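Long-range contacts in ABC transporter, substrate-binding protein (Clostridium perfringens, PDB 4EDP), which probably captures a solute outside the membrane and passes it to an ABC importer: residues A[138-143]-A[258-263]; A[142-147]-A[234-239]; A[154-159]-A[254-259]; A[262-267]-A[327-332]. All coordinates share one frame; numbering follows the deposited sequence. Where two conformers were deposited one is given.

In the fold
Contact 1 lies at the middle of the four. It joins strands 135-145 and 262-269, which run between the two lobes and probably belong to the hinge of a two-lobed solute-binding fold. Contact 2 continues strand 135-145 into the sheet of one lobe, its centre about 10 Å from that of contact 1. Contact 3 covers the same lobe with two loops, its centre about 11 Å from those of contacts 1 and 2; Trp-156 packs on Ile-143. Contact 4 carries strand 262-269 onward, about 10 Å from contact 1 and about 19 Å from contacts 2 and 3, centre to centre. An acetate ion, probably from the crystallisation liquor, binds Asp-331 N on the loop 327-332 of contact 4.

Contact 1: residues A[138-143]-A[258-263]; sequences LNSIGI and SGTYLN
Asn-139 and Asn-263 face each other as an antiparallel hydrogen-bonded pair, and their carboxamides meet beside the strands with their planes turned 52° apart. OD1 of Asn-263 lies near the amide plane of Asn-139, whose ND2 donates to it almost straight at 3.1 Å. Asparagine suits both places, carrying an N-H donor and a carbonyl acceptor on a short side chain. Asn-263 can reach because its CG sits between its backbone N and carbonyl carbon (chi1 64°), which brings OD1 toward the neighbouring strand. The main chains bond in both directions, Asn-139 N to Asn-263 O at 2.9 Å and Asn-263 N to Asn-139 O at 3.0 Å. Leu-262 and Ser-140 point to the other face, where CD2 of the leucine lies 3.8 Å from CB of the serine, whose hydroxyl bonds to Thr-319. Toward Thr-260 the regular pairing fades, and the bond from Ile-141 N to Tyr-261 O is weak at 3.5 Å. Here threonine supplies a side-chain donor: OG1, trans to its own N (chi1 -174°), donates to Ile-141 O over a notably short 2.5 Å. CD1 of Ile-141 rests against CB of Tyr-261, while the tyrosine ring leads away to helix 178-189, where its OH is hydrogen-bonded to Glu-187. The amide N-H of Asn-139 and the hydroxyl of Thr-260 thus each find a carbonyl oxygen, supplementing backbone pairing in a largely buried, probably hinge-forming contact.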
loop_
_atom_site.group_PDB
_atom_site.type_symbol
_atom_site.label_atom_id
_atom_site.label_comp_id
_atom_site.label_asym_id
_atom_site.label_seq_id
_atom_site.Cartn_x
_atom_site.Cartn_y
_atom_site.Cartn_z
ATOM N N LEU A 138 1.817 -5.388 3.532
ATOM C CA LEU A 138 0.746 -4.403 3.605
ATOM C C LEU A 138 1.246 -3.147 4.293
ATOM O O LEU A 138 2.288 -3.160 4.945
ATOM C CB LEU A 138 -0.468 -4.981 4.358
ATOM C CG LEU A 138 -0.293 -5.337 5.844
ATOM C CD1 LEU A 138 -0.337 -4.098 6.761
ATOM C CD2 LEU A 138 -1.395 -6.308 6.294
ATOM N N ASN A 139 0.494 -2.069 4.126
ATOM C CA ASN A 139 0.747 -0.774 4.737
ATOM C C ASN A 139 -0.620 -0.193 5.126
ATOM O O ASN A 139 -1.663 -0.631 4.600
ATOM C CB ASN A 139 1.382 0.209 3.762
ATOM C CG ASN A 139 2.674 -0.300 3.168
ATOM O OD1 ASN A 139 3.595 -0.690 3.888
ATOM N ND2 ASN A 139 2.770 -0.250 1.853
ATOM N N SER A 140 -0.619 0.799 6.006
ATOM C CA SER A 140 -1.891 1.457 6.415
ATOM C C SER A 140 -1.685 2.946 6.576
ATOM O O SER A 140 -0.563 3.446 6.474
ATOM C CB SER A 140 -2.462 0.888 7.716
ATOM O OG SER A 140 -1.655 1.164 8.866
ATOM N N ILE A 141 -2.785 3.646 6.826
ATOM C CA ILE A 141 -2.761 5.077 7.070
ATOM C C ILE A 141 -3.382 5.375 8.424
ATOM O O ILE A 141 -3.945 4.498 9.072
ATOM C CB ILE A 141 -3.504 5.876 5.979
ATOM C CG1 ILE A 141 -4.928 5.341 5.785
ATOM C CG2 ILE A 141 -2.702 5.834 4.639
ATOM C CD1 ILE A 141 -5.742 6.137 4.799
ATOM N N GLY A 142 -3.235 6.615 8.851
ATOM C CA GLY A 142 -3.814 7.088 10.088
ATOM C C GLY A 142 -3.870 8.586 9.980
ATOM O O GLY A 142 -3.497 9.168 8.935
ATOM N N ILE A 143 -4.380 9.219 11.032
ATOM C CA ILE A 143 -4.388 10.677 11.090
ATOM C C ILE A 143 -3.256 11.055 12.058
ATOM O O ILE A 143 -3.327 10.809 13.272
ATOM C CB ILE A 143 -5.701 11.265 11.617
ATOM C CG1 ILE A 143 -6.901 10.753 10.800
ATOM C CG2 ILE A 143 -5.616 12.809 11.571
ATOM C CD1 ILE A 143 -8.265 11.193 11.358
ATOM N N SER A 258 -13.779 3.451 12.993
ATOM C CA SER A 258 -14.462 2.909 11.821
ATOM C C SER A 258 -13.518 2.037 10.997
ATOM O O SER A 258 -13.965 1.204 10.199
ATOM C CB SER A 258 -15.061 4.046 10.985
ATOM O OG SER A 258 -14.047 4.856 10.428
ATOM N N GLY A 259 -12.211 2.249 11.162
ATOM C CA GLY A 259 -11.212 1.445 10.490
ATOM C C GLY A 259 -10.294 2.241 9.586
ATOM O O GLY A 259 -10.716 3.223 8.981
ATOM N N THR A 260 -9.030 1.848 9.573
ATOM C CA THR A 260 -8.034 2.402 8.669
ATOM C C THR A 260 -8.215 1.737 7.296
ATOM O O THR A 260 -9.116 0.897 7.103
ATOM C CB THR A 260 -6.581 2.083 9.138
ATOM O OG1 THR A 260 -5.633 2.763 8.291
ATOM C CG2 THR A 260 -6.313 0.623 9.067
ATOM N N TYR A 261 -7.429 2.199 6.322
ATOM C CA TYR A 261 -7.403 1.646 4.974
ATOM C C TYR A 261 -6.030 1.044 4.725
ATOM O O TYR A 261 -5.002 1.639 5.063
ATOM C CB TYR A 261 -7.674 2.721 3.910
ATOM C CG TYR A 261 -9.123 3.122 3.841
ATOM C CD1 TYR A 261 -9.667 3.992 4.771
ATOM C CD2 TYR A 261 -9.945 2.635 2.833
ATOM C CE1 TYR A 261 -11.005 4.350 4.717
ATOM C CE2 TYR A 261 -11.289 2.989 2.767
ATOM C CZ TYR A 261 -11.805 3.847 3.702
ATOM O OH TYR A 261 -13.122 4.214 3.661
ATOM N N LEU A 262 -6.021 -0.168 4.180
ATOM C CA LEU A 262 -4.784 -0.839 3.860
ATOM C C LEU A 262 -4.468 -0.743 2.383
ATOM O O LEU A 262 -5.358 -0.512 1.553
ATOM C CB LEU A 262 -4.900 -2.339 4.161
ATOM C CG LEU A 262 -5.358 -2.742 5.557
ATOM C CD1 LEU A 262 -5.430 -4.277 5.677
ATOM C CD2 LEU A 262 -4.455 -2.120 6.601
ATOM N N ASN A 263 -3.186 -0.881 2.068
ATOM C CA ASN A 263 -2.742 -1.039 0.681
ATOM C C ASN A 263 -1.742 -2.208 0.718
ATOM O O ASN A 263 -1.139 -2.479 1.763
ATOM C CB ASN A 263 -2.198 0.224 0.030
ATOM C CG ASN A 263 -0.960 0.744 0.680
ATOM O OD1 ASN A 263 0.159 0.304 0.373
ATOM N ND2 ASN A 263 -1.131 1.754 1.531
#

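Contact 2: residues A[142-147]-A[234-239]; sequences GIVVDP and AVASDF
Val-144 and Ala-234 pair across two antiparallel strands in one lobe of a fold of the periplasmic-binding-protein type, and one methyl of the valine reaches across to Ala-236. Its CB stands 3.9 Å from Ala-234 O. From there CG2, on the side of its own backbone N, reaches out to CB of Ala-236 at 4.0 Å. CG1 lies trans to that N (chi1 179°); the valine as a whole also packs on Phe-226 of helix 219-227 and on Phe-241 and Ile-244 of helix 238-247. The alanines suit this face because their single methyls let helix 219-227 come close, with Leu-222 touching both. Ile-143 and Val-235 point to the other face, against Leu-159; branching at CB favours the extended backbone such residues adopt here. The N-to-C directions of the two short strand segments are 120° apart, well away from exactly antiparallel, yet four backbone bonds hold the register. Val-144 N reaches Ala-234 O at 2.8 Å and Ala-234 N reaches Val-144 O at 2.9 Å. One pair further, Gly-142 N bonds to Ala-236 O at 2.9 Å, and Ala-236 N to Gly-142 O at 3.0 Å. Strand 233-237 then gives way to helix 238-247, where Ser-237 is the N-cap and its OG accepts from the backbone N of Ala-240.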
loop_
_atom_site.group_PDB
_atom_site.type_symbol
_atom_site.label_atom_id
_atom_site.label_comp_id
_atom_site.label_asym_id
_atom_site.label_seq_id
_atom_site.Cartn_x
_atom_site.Cartn_y
_atom_site.Cartn_z
ATOM N N GLY A 142 -3.235 6.615 8.851
ATOM C CA GLY A 142 -3.814 7.088 10.088
ATOM C C GLY A 142 -3.870 8.586 9.980
ATOM O O GLY A 142 -3.497 9.168 8.935
ATOM N N ILE A 143 -4.380 9.219 11.032
ATOM C CA ILE A 143 -4.388 10.677 11.090
ATOM C C ILE A 143 -3.256 11.055 12.058
ATOM O O ILE A 143 -3.327 10.809 13.272
ATOM C CB ILE A 143 -5.701 11.265 11.617
ATOM C CG1 ILE A 143 -6.901 10.753 10.800
ATOM C CG2 ILE A 143 -5.616 12.809 11.571
ATOM C CD1 ILE A 143 -8.265 11.193 11.358
ATOM N N VAL A 144 -2.188 11.614 11.519
ATOM C CA VAL A 144 -1.073 12.065 12.337
ATOM C C VAL A 144 -1.494 13.422 12.843
ATOM O O VAL A 144 -1.832 14.309 12.044
ATOM C CB VAL A 144 0.224 12.140 11.525
ATOM C CG1 VAL A 144 1.410 12.649 12.422
ATOM C CG2 VAL A 144 0.507 10.775 10.931
ATOM N N VAL A 145 -1.490 13.585 14.165
ATOM C CA VAL A 145 -1.976 14.788 14.806
ATOM C C VAL A 145 -1.022 15.389 15.814
ATOM O O VAL A 145 -0.365 14.665 16.560
ATOM C CB VAL A 145 -3.302 14.458 15.602
ATOM C CG1 VAL A 145 -3.825 15.705 16.359
ATOM C CG2 VAL A 145 -4.382 13.899 14.680
ATOM N N ASP A 146 -0.918 16.720 15.817
ATOM C CA ASP A 146 -0.123 17.447 16.825
ATOM C C ASP A 146 -1.151 17.783 17.912
ATOM O O ASP A 146 -1.956 18.689 17.739
ATOM C CB ASP A 146 0.469 18.737 16.255
ATOM C CG ASP A 146 1.129 19.596 17.317
ATOM O OD1 ASP A 146 1.239 19.154 18.484
ATOM O OD2 ASP A 146 1.514 20.742 16.987
ATOM N N PRO A 147 -1.136 17.047 19.027
ATOM C CA PRO A 147 -2.154 17.241 20.050
ATOM C C PRO A 147 -2.036 18.558 20.812
ATOM O O PRO A 147 -3.013 18.996 21.417
ATOM C CB PRO A 147 -1.945 16.028 20.973
ATOM C CG PRO A 147 -0.503 15.709 20.836
ATOM C CD PRO A 147 -0.139 16.034 19.420
ATOM N N ALA A 234 -2.468 15.378 9.440
ATOM C CA ALA A 234 -2.296 14.862 8.086
ATOM C C ALA A 234 -2.766 13.419 7.971
ATOM O O ALA A 234 -2.577 12.619 8.898
ATOM C CB ALA A 234 -0.815 14.956 7.619
ATOM N N VAL A 235 -3.410 13.090 6.861
ATOM C CA VAL A 235 -3.754 11.699 6.586
ATOM C C VAL A 235 -2.446 11.172 6.001
ATOM O O VAL A 235 -1.979 11.677 4.982
ATOM C CB VAL A 235 -4.904 11.554 5.585
ATOM C CG1 VAL A 235 -5.064 10.105 5.156
ATOM C CG2 VAL A 235 -6.190 12.125 6.160
ATOM N N ALA A 236 -1.848 10.179 6.640
ATOM C CA ALA A 236 -0.545 9.704 6.225
ATOM C C ALA A 236 -0.289 8.244 6.579
ATOM O O ALA A 236 -0.893 7.688 7.485
ATOM C CB ALA A 236 0.507 10.558 6.887
ATOM N N SER A 237 0.672 7.661 5.878
ATOM C CA SER A 237 1.035 6.275 6.073
ATOM C C SER A 237 1.775 6.021 7.374
ATOM O O SER A 237 2.319 6.938 8.002
ATOM C CB SER A 237 1.939 5.839 4.922
ATOM O OG SER A 237 3.212 6.495 5.001
ATOM N N ASP A 238 1.798 4.751 7.759
ATOM C CA ASP A 238 2.546 4.281 8.902
ATOM C C ASP A 238 4.020 4.690 8.768
ATOM O O ASP A 238 4.632 5.159 9.739
ATOM C CB ASP A 238 2.392 2.757 9.045
ATOM C CG ASP A 238 2.505 1.991 7.704
ATOM O OD1 ASP A 238 2.955 2.538 6.671
ATOM O OD2 ASP A 238 2.147 0.798 7.705
ATOM N N PHE A 239 4.571 4.566 7.564
ATOM C CA PHE A 239 5.972 4.966 7.331
ATOM C C PHE A 239 6.180 6.470 7.618
ATOM O O PHE A 239 7.163 6.879 8.275
ATOM C CB PHE A 239 6.422 4.635 5.899
ATOM C CG PHE A 239 7.836 5.078 5.606
ATOM C CD1 PHE A 239 8.915 4.286 5.964
ATOM C CD2 PHE A 239 8.089 6.308 5.010
ATOM C CE1 PHE A 239 10.221 4.713 5.726
ATOM C CE2 PHE A 239 9.381 6.728 4.762
ATOM C CZ PHE A 239 10.449 5.931 5.118
#

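Contact 3: residues A[154-159]-A[254-259]; sequences NSWEDL and VIPESG
Pro-256 and Trp-156 make a CH-pi pair where the loop after strand 135-145 meets the loop after strand 252-254. CG of the proline sits 3.4 Å from the centroid of the five-membered ring of Trp-156, only 4° off the ring normal. Proline suits this place because its compact pyrrolidine presents the CG methylene, whose C-H can point into the pi cloud. At its edge the same indole uses its N-H: NE1 donates to Gly-259 O at 3.1 Å, in the ring plane and almost straight at 169°. One side chain thus binds the proline by its face and the glycine carbonyl by its edge, and Ile-141 and Ile-143 of strand 135-145 and Val-235 of strand 233-237 also touch it. Pro-256 to Gly-259 form a type I beta turn, closed by a bond from Gly-259 N to Pro-256 O; the backbone angles of Gly-259 (phi 120°) leave no room for a CB beside the preceding carbonyl O, which suits glycine. The opposing loop is shaped by an ST motif, in which Ser-155 OG accepts from Asp-158 N at 3.2 Å. Asp-158 OD2 in turn accepts from Asn-154 N at 2.8 Å and, from above the carboxylate plane, from Ser-155 N. Asn-154 O meets CG1 of Val-254 at 3.3 Å. A water accepts from Trp-156 N and donates to Ser-258 OG at 2.8 Å and to Glu-157 OE1 at 2.6 Å.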
loop_
_atom_site.group_PDB
_atom_site.type_symbol
_atom_site.label_atom_id
_atom_site.label_comp_id
_atom_site.label_asym_id
_atom_site.label_seq_id
_atom_site.Cartn_x
_atom_site.Cartn_y
_atom_site.Cartn_z
ATOM N N ASN A 154 -10.614 12.436 16.239
ATOM C CA ASN A 154 -10.737 11.009 16.540
ATOM C C ASN A 154 -11.122 10.160 15.336
ATOM O O ASN A 154 -10.588 9.073 15.111
ATOM C CB ASN A 154 -11.803 10.821 17.625
ATOM C CG ASN A 154 -11.375 11.386 18.962
ATOM O OD1 ASN A 154 -10.336 11.002 19.493
ATOM N ND2 ASN A 154 -12.188 12.269 19.526
ATOM N N SER A 155 -12.014 10.697 14.526
ATOM C CA SER A 155 -12.584 9.966 13.388
ATOM C C SER A 155 -12.148 10.631 12.082
ATOM O O SER A 155 -11.642 11.756 12.090
ATOM C CB SER A 155 -14.100 10.046 13.473
ATOM O OG SER A 155 -14.509 11.390 13.292
ATOM N N TRP A 156 -12.356 9.958 10.953
ATOM C CA TRP A 156 -12.028 10.563 9.674
ATOM C C TRP A 156 -12.885 11.816 9.446
ATOM O O TRP A 156 -12.404 12.824 8.913
ATOM C CB TRP A 156 -12.292 9.599 8.511
ATOM C CG TRP A 156 -11.401 8.381 8.450
ATOM C CD1 TRP A 156 -11.799 7.065 8.547
ATOM C CD2 TRP A 156 -9.979 8.346 8.266
ATOM N NE1 TRP A 156 -10.716 6.234 8.443
ATOM C CE2 TRP A 156 -9.590 6.988 8.262
ATOM C CE3 TRP A 156 -8.991 9.326 8.112
ATOM C CZ2 TRP A 156 -8.265 6.596 8.135
ATOM C CZ3 TRP A 156 -7.684 8.928 7.980
ATOM C CH2 TRP A 156 -7.324 7.589 7.997
ATOM N N GLU A 157 -14.150 11.741 9.856
ATOM C CA GLU A 157 -15.076 12.852 9.667
ATOM C C GLU A 157 -14.652 14.131 10.396
ATOM O O GLU A 157 -15.015 15.228 9.967
ATOM C CB GLU A 157 -16.496 12.453 10.057
ATOM C CG GLU A 157 -17.091 11.328 9.168
ATOM C CD GLU A 157 -16.626 9.896 9.454
ATOM O OE1 GLU A 157 -15.866 9.627 10.432
ATOM O OE2 GLU A 157 -17.088 9.004 8.684
ATOM N N ASP A 158 -13.899 13.982 11.484
ATOM C CA ASP A 158 -13.399 15.134 12.251
ATOM C C ASP A 158 -12.466 16.022 11.416
ATOM O O ASP A 158 -12.258 17.188 11.755
ATOM C CB ASP A 158 -12.691 14.713 13.556
ATOM C CG ASP A 158 -13.640 14.215 14.632
ATOM O OD1 ASP A 158 -14.848 14.558 14.628
ATOM O OD2 ASP A 158 -13.145 13.498 15.524
ATOM N N LEU A 159 -11.907 15.494 10.326
ATOM C CA LEU A 159 -11.029 16.301 9.459
ATOM C C LEU A 159 -11.789 17.472 8.815
ATOM O O LEU A 159 -11.178 18.446 8.391
ATOM C CB LEU A 159 -10.390 15.425 8.368
ATOM C CG LEU A 159 -9.387 14.370 8.873
ATOM C CD1 LEU A 159 -8.989 13.430 7.720
ATOM C CD2 LEU A 159 -8.152 15.017 9.510
ATOM N N VAL A 254 -3.613 8.693 15.154
ATOM C CA VAL A 254 -5.005 8.380 15.441
ATOM C C VAL A 254 -5.559 7.432 14.377
ATOM O O VAL A 254 -5.455 7.709 13.178
ATOM C CB VAL A 254 -5.872 9.688 15.508
ATOM C CG1 VAL A 254 -7.346 9.368 15.602
ATOM C CG2 VAL A 254 -5.427 10.589 16.678
ATOM N N ILE A 255 -6.123 6.300 14.822
ATOM C CA ILE A 255 -6.764 5.342 13.918
ATOM C C ILE A 255 -8.252 5.408 14.232
ATOM O O ILE A 255 -8.663 5.059 15.337
ATOM C CB ILE A 255 -6.256 3.905 14.131
ATOM C CG1 ILE A 255 -4.739 3.829 13.941
ATOM C CG2 ILE A 255 -6.987 2.904 13.189
ATOM C CD1 ILE A 255 -4.246 4.289 12.589
ATOM N N PRO A 256 -9.074 5.886 13.284
ATOM C CA PRO A 256 -10.488 5.953 13.602
ATOM C C PRO A 256 -11.086 4.593 13.949
ATOM O O PRO A 256 -10.654 3.576 13.436
ATOM C CB PRO A 256 -11.110 6.509 12.313
ATOM C CG PRO A 256 -10.039 7.386 11.749
ATOM C CD PRO A 256 -8.769 6.587 12.027
ATOM N N GLU A 257 -12.091 4.602 14.807
ATOM C CA GLU A 257 -12.777 3.378 15.194
ATOM C C GLU A 257 -13.447 2.681 14.018
ATOM O O GLU A 257 -13.644 1.458 14.023
ATOM C CB GLU A 257 -13.816 3.683 16.276
ATOM C CG GLU A 257 -13.188 3.946 17.625
ATOM C CD GLU A 257 -14.174 3.841 18.774
ATOM O OE1 GLU A 257 -15.401 3.839 18.509
ATOM O OE2 GLU A 257 -13.721 3.746 19.944
ATOM N N SER A 258 -13.779 3.451 12.993
ATOM C CA SER A 258 -14.462 2.909 11.821
ATOM C C SER A 258 -13.518 2.037 10.997
ATOM O O SER A 258 -13.965 1.204 10.199
ATOM C CB SER A 258 -15.061 4.046 10.985
ATOM O OG SER A 258 -14.047 4.856 10.428
ATOM N N GLY A 259 -12.211 2.249 11.162
ATOM C CA GLY A 259 -11.212 1.445 10.490
ATOM C C GLY A 259 -10.294 2.241 9.586
ATOM O O GLY A 259 -10.716 3.223 8.981
HETATM O O HOH W 1 -13.240 7.199 15.919
HETATM O O HOH W 2 -9.919 7.356 17.347
HETATM O O HOH W 3 -14.241 7.629 10.983
#

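Contact 4: residues A[262-267]-A[327-332]; sequences LNFNTI and AKVIDF. With ACT (acetate ion), chain G.
Leu-262 meets Ala-327 and Lys-328 with both its main chain and its side chain. Its backbone N donates to Lys-328 O at 3.0 Å, the donor lying almost straight beyond the carbonyl (C=O...N angle 179°). Beside this bond CG of the leucine presses on CB of Ala-327 at 3.4 Å, a tight fit that the small methyl of alanine makes possible; both methyls of the leucine also lie near it. Two residues along, Phe-264 turns its ring rim to Val-329, whose CG1 approaches near the ring plane, 3.8 Å from CZ. A water replaces a further direct bond: it donates to Leu-262 O at 2.7 Å and accepts from Ile-330 N at 2.7 Å. In the next shell, Lys-328 N bonds to Thr-260 O, while its extended side chain carries NZ to a salt bridge with Glu-187 of helix 178-189. Ile-330 packs on that helix through Pro-179, Ala-180 and Glu-183. Farther out, Asp-331 N gives a hydrogen bond to O of the acetate ion at 2.9 Å. The side chain of Asp-331 has two tasks, OD2 forming a salt bridge with Lys-194 and OD1 accepting from Phe-334 N. Aspartate suits this spot because its carboxylate can receive N-H groups left unpaired in a helix's first turn: the loop leaves the strand, probably a hinge element, at Leu-262 and Phe-264 and runs into the N-cap of helix 332-350.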
loop_
_atom_site.group_PDB
_atom_site.type_symbol
_atom_site.label_atom_id
_atom_site.label_comp_id
_atom_site.label_asym_id
_atom_site.label_seq_id
_atom_site.Cartn_x
_atom_site.Cartn_y
_atom_site.Cartn_z
ATOM N N LEU A 262 -6.021 -0.168 4.180
ATOM C CA LEU A 262 -4.784 -0.839 3.860
ATOM C C LEU A 262 -4.468 -0.743 2.383
ATOM O O LEU A 262 -5.358 -0.512 1.553
ATOM C CB LEU A 262 -4.900 -2.339 4.161
ATOM C CG LEU A 262 -5.358 -2.742 5.557
ATOM C CD1 LEU A 262 -5.430 -4.277 5.677
ATOM C CD2 LEU A 262 -4.455 -2.120 6.601
ATOM N N ASN A 263 -3.186 -0.881 2.068
ATOM C CA ASN A 263 -2.742 -1.039 0.681
ATOM C C ASN A 263 -1.742 -2.208 0.718
ATOM O O ASN A 263 -1.139 -2.479 1.763
ATOM C CB ASN A 263 -2.198 0.224 0.030
ATOM C CG ASN A 263 -0.960 0.744 0.680
ATOM O OD1 ASN A 263 0.159 0.304 0.373
ATOM N ND2 ASN A 263 -1.131 1.754 1.531
ATOM N N PHE A 264 -1.627 -2.915 -0.398
ATOM C CA PHE A 264 -0.759 -4.091 -0.499
ATOM C C PHE A 264 0.211 -4.013 -1.666
ATOM O O PHE A 264 -0.045 -3.308 -2.641
ATOM C CB PHE A 264 -1.630 -5.335 -0.801
ATOM C CG PHE A 264 -2.746 -5.586 0.204
ATOM C CD1 PHE A 264 -2.463 -6.045 1.471
ATOM C CD2 PHE A 264 -4.062 -5.388 -0.139
ATOM C CE1 PHE A 264 -3.468 -6.274 2.404
ATOM C CE2 PHE A 264 -5.070 -5.622 0.792
ATOM C CZ PHE A 264 -4.767 -6.048 2.064
ATOM N N ASN A 265 1.310 -4.763 -1.562
ATOM C CA ASN A 265 2.206 -4.994 -2.678
ATOM C C ASN A 265 2.015 -6.492 -2.909
ATOM O O ASN A 265 1.887 -7.261 -1.955
ATOM C CB ASN A 265 3.667 -4.660 -2.384
ATOM C CG ASN A 265 3.881 -3.176 -2.153
ATOM O OD1 ASN A 265 3.099 -2.341 -2.624
ATOM N ND2 ASN A 265 4.952 -2.841 -1.462
ATOM N N THR A 266 2.005 -6.914 -4.166
ATOM C CA THR A 266 1.763 -8.301 -4.497
ATOM C C THR A 266 2.835 -8.888 -5.397
ATOM O O THR A 266 3.636 -8.159 -5.971
ATOM C CB THR A 266 0.418 -8.437 -5.260
ATOM O OG1 THR A 266 0.520 -7.830 -6.553
ATOM C CG2 THR A 266 -0.748 -7.814 -4.476
ATOM N N ILE A 267 2.838 -10.213 -5.523
ATOM C CA ILE A 267 3.778 -10.902 -6.419
ATOM C C ILE A 267 2.951 -11.735 -7.388
ATOM O O ILE A 267 2.113 -12.544 -6.968
ATOM C CB ILE A 267 4.736 -11.880 -5.697
ATOM C CG1 ILE A 267 5.432 -11.219 -4.521
ATOM C CG2 ILE A 267 5.761 -12.468 -6.698
ATOM C CD1 ILE A 267 6.240 -12.188 -3.659
ATOM N N ALA A 327 -9.572 -3.050 9.556
ATOM C CA ALA A 327 -9.289 -2.234 8.380
ATOM C C ALA A 327 -10.160 -2.524 7.185
ATOM O O ALA A 327 -10.775 -3.582 7.079
ATOM C CB ALA A 327 -7.807 -2.388 7.954
ATOM N N LYS A 328 -10.171 -1.548 6.288
ATOM C CA LYS A 328 -10.890 -1.599 5.036
ATOM C C LYS A 328 -9.906 -1.787 3.892
ATOM O O LYS A 328 -8.758 -1.330 3.966
ATOM C CB LYS A 328 -11.691 -0.324 4.867
ATOM C CG LYS A 328 -12.826 -0.249 5.881
ATOM C CD LYS A 328 -13.633 1.008 5.844
ATOM C CE LYS A 328 -14.644 0.907 7.005
ATOM N NZ LYS A 328 -15.369 2.111 7.347
ATOM N N VAL A 329 -10.324 -2.524 2.861
ATOM C CA VAL A 329 -9.478 -2.722 1.681
ATOM C C VAL A 329 -10.157 -2.101 0.458
ATOM O O VAL A 329 -11.380 -1.973 0.409
ATOM C CB VAL A 329 -9.152 -4.201 1.407
ATOM C CG1 VAL A 329 -8.359 -4.817 2.612
ATOM C CG2 VAL A 329 -10.405 -4.980 1.131
ATOM N N ILE A 330 -9.356 -1.738 -0.526
ATOM C CA ILE A 330 -9.865 -1.109 -1.745
ATOM C C ILE A 330 -9.933 -2.090 -2.909
ATOM O O ILE A 330 -9.048 -2.916 -3.072
ATOM C CB ILE A 330 -9.006 0.101 -2.111
ATOM C CG1 ILE A 330 -9.183 1.189 -1.031
ATOM C CG2 ILE A 330 -9.392 0.674 -3.471
ATOM C CD1 ILE A 330 -8.350 2.401 -1.269
ATOM N N ASP A 331 -11.007 -2.016 -3.695
ATOM C CA ASP A 331 -11.147 -2.864 -4.877
ATOM C C ASP A 331 -10.516 -2.130 -6.048
ATOM O O ASP A 331 -11.139 -1.233 -6.639
ATOM C CB ASP A 331 -12.628 -3.129 -5.159
ATOM C CG ASP A 331 -12.862 -3.934 -6.433
ATOM O OD1 ASP A 331 -11.907 -4.186 -7.202
ATOM O OD2 ASP A 331 -14.035 -4.303 -6.680
ATOM N N PHE A 332 -9.275 -2.478 -6.373
ATOM C CA PHE A 332 -8.586 -1.797 -7.475
ATOM C C PHE A 332 -9.089 -2.118 -8.878
ATOM O O PHE A 332 -8.838 -1.362 -9.825
ATOM C CB PHE A 332 -7.076 -1.903 -7.332
ATOM C CG PHE A 332 -6.544 -0.950 -6.345
ATOM C CD1 PHE A 332 -6.341 0.376 -6.699
ATOM C CD2 PHE A 332 -6.300 -1.337 -5.046
ATOM C CE1 PHE A 332 -5.873 1.275 -5.785
ATOM C CE2 PHE A 332 -5.842 -0.448 -4.136
ATOM C CZ PHE A 332 -5.629 0.865 -4.497
HETATM C C ACT G . -14.256 -0.462 -2.931
HETATM O O ACT G . -13.078 -0.154 -3.068
HETATM O OXT ACT G . -14.476 -1.668 -2.664
HETATM C CH3 ACT G . -15.335 0.576 -3.025
HETATM O O HOH W 4 -6.719 -2.238 -0.067
#